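Local coordinates for protein acetyl transferase (Salmonella typhimurium, PDB 1S7K) that probably transfers an acetyl group from acetyl-coenzyme A to the N-terminal amine of ribosomal protein L7/L12, as a GNAT-family enzyme, at residues E15-D20 with C77-A82. Numbering follows the deposited sequence.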
# COMPACT_ATOMS: atom_id res chain seq x y z
N GLU A 15 -11.86 -10.11 -24.15
CA GLU A 15 -11.28 -8.78 -24.30
C GLU A 15 -11.62 -7.98 -23.01
O GLU A 15 -12.55 -8.34 -22.28
CB GLU A 15 -11.77 -8.06 -25.57
CG GLU A 15 -13.17 -7.48 -25.55
CD GLU A 15 -13.55 -6.72 -26.87
OE1 GLU A 15 -12.89 -6.86 -27.93
OE2 GLU A 15 -14.54 -5.99 -26.80
N LEU A 16 -10.79 -7.00 -22.69
CA LEU A 16 -10.99 -6.13 -21.51
C LEU A 16 -11.46 -4.79 -22.07
O LEU A 16 -10.94 -4.33 -23.10
CB LEU A 16 -9.67 -5.90 -20.79
CG LEU A 16 -9.01 -7.13 -20.15
CD1 LEU A 16 -7.61 -6.77 -19.69
CD2 LEU A 16 -9.88 -7.54 -18.94
N ARG A 17 -12.46 -4.20 -21.44
CA ARG A 17 -12.93 -2.89 -21.83
C ARG A 17 -12.82 -1.99 -20.58
O ARG A 17 -13.23 -2.39 -19.48
CB ARG A 17 -14.39 -2.96 -22.32
CG ARG A 17 -14.62 -3.95 -23.47
CD ARG A 17 -16.07 -4.00 -23.95
NE ARG A 17 -16.24 -5.09 -24.94
CZ ARG A 17 -17.42 -5.56 -25.35
NH1 ARG A 17 -17.47 -6.56 -26.24
NH2 ARG A 17 -18.55 -5.05 -24.90
N ALA A 18 -12.22 -0.81 -20.75
CA ALA A 18 -12.17 0.11 -19.60
C ALA A 18 -13.59 0.36 -19.11
O ALA A 18 -14.51 0.59 -19.91
CB ALA A 18 -11.54 1.42 -19.98
N ALA A 19 -13.79 0.25 -17.81
CA ALA A 19 -15.11 0.50 -17.21
C ALA A 19 -15.67 1.85 -17.68
O ALA A 19 -14.99 2.89 -17.63
CB ALA A 19 -15.01 0.48 -15.70
N ASP A 20 -16.89 1.83 -18.16
CA ASP A 20 -17.51 3.06 -18.63
C ASP A 20 -18.86 3.27 -17.99
O ASP A 20 -19.48 2.32 -17.54
CB ASP A 20 -17.72 3.00 -20.14
CG ASP A 20 -18.24 4.30 -20.68
OD1 ASP A 20 -17.43 5.25 -20.85
OD2 ASP A 20 -19.46 4.38 -20.91
N CYS A 77 -16.50 -12.04 -22.35
CA CYS A 77 -16.20 -13.33 -22.95
C CYS A 77 -17.30 -13.54 -23.99
O CYS A 77 -18.46 -13.60 -23.61
CB CYS A 77 -16.25 -14.40 -21.85
SG CYS A 77 -16.24 -16.16 -22.42
N GLN A 78 -16.93 -13.65 -25.27
CA GLN A 78 -17.91 -13.79 -26.36
C GLN A 78 -18.99 -12.69 -26.24
O GLN A 78 -20.19 -12.96 -26.43
CB GLN A 78 -18.58 -15.15 -26.34
CG GLN A 78 -17.59 -16.34 -26.40
CD GLN A 78 -18.25 -17.62 -26.91
OE1 GLN A 78 -17.65 -18.69 -26.92
NE2 GLN A 78 -19.50 -17.49 -27.36
N ASN A 79 -18.55 -11.48 -25.89
CA ASN A 79 -19.41 -10.29 -25.73
C ASN A 79 -20.35 -10.19 -24.52
O ASN A 79 -21.14 -9.26 -24.42
CB ASN A 79 -20.23 -10.06 -27.02
CG ASN A 79 -19.36 -9.63 -28.17
OD1 ASN A 79 -18.55 -8.73 -28.02
ND2 ASN A 79 -19.50 -10.30 -29.33
N GLU A 80 -20.23 -11.12 -23.59
CA GLU A 80 -21.04 -11.12 -22.38
C GLU A 80 -20.16 -10.63 -21.24
O GLU A 80 -19.02 -11.03 -21.13
CB GLU A 80 -21.48 -12.54 -22.07
CG GLU A 80 -22.60 -12.57 -21.09
CD GLU A 80 -23.00 -13.96 -20.73
OE1 GLU A 80 -22.81 -14.91 -21.54
OE2 GLU A 80 -23.54 -14.11 -19.61
N MET A 81 -20.68 -9.76 -20.38
CA MET A 81 -19.81 -9.31 -19.28
C MET A 81 -19.56 -10.49 -18.32
O MET A 81 -20.49 -11.19 -17.90
CB MET A 81 -20.48 -8.12 -18.59
CG MET A 81 -19.52 -7.14 -17.92
SD MET A 81 -20.50 -6.10 -16.77
CE MET A 81 -20.92 -7.30 -15.82
N ALA A 82 -18.30 -10.75 -17.95
CA ALA A 82 -18.01 -11.90 -17.09
C ALA A 82 -17.36 -11.59 -15.75
O ALA A 82 -17.31 -12.46 -14.90
CB ALA A 82 -17.14 -12.93 -17.84
O HOH W 1 -20.57 -6.51 -25.41
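With CG beside its own backbone N (chi1 -56°) and the chain extended from CG to NE, Arg17 carries its guanidinium far enough from strand 14-18 to meet Asn79, whose CG also sits beside its backbone N (chi1 -69°) and brings the amide oxygen back toward the arginine. NH1 of Arg17 and OD1 of Asn79 stand 3.0 Å apart, the oxygen at the guanidinium edge and near its plane. The bond is weak and clearly bent, and the amide plane is turned 49° from the guanidinium. A second link runs through water: it accepts from Arg17 NH2 at 2.5 Å, a short distance whose exact length is doubtful, and donates to the backbone O of Asn79 at 3.0 Å. Side chain and main chain of one turn residue therefore both connect to the same guanidinium, directly and through solvent.

Glu15, two residues back on the strand, helps to fix the rotation of that group. Glu15 OE2 accepts from Arg17 NE at 2.7 Å in a salt bridge, using the lone pair that faces away from OE1, and takes a weak bond from Arg17 NH1 at 3.0 Å. NH1 is thus shared between carboxylate and amide, and the nearby negative charge probably steadies the arginine's positive charge. Phe76 adds a cation-pi contact to Arg17. Little surface is buried between the segments, 94 Å² in all, so polar bonds rather than apolar packing carry the contact.

The Arg17-Asn79 link spans the end of strand 71-77, which lies between strands 14-18 and 80-91 in the sheet, away from the coenzyme A-binding residues. Asn79 belongs to a type I' turn, closed by paired backbone bonds between Cys77 and Glu80: the tight beta-hairpin joining neighbouring antiparallel strands in the N-terminal half of the GNAT fold.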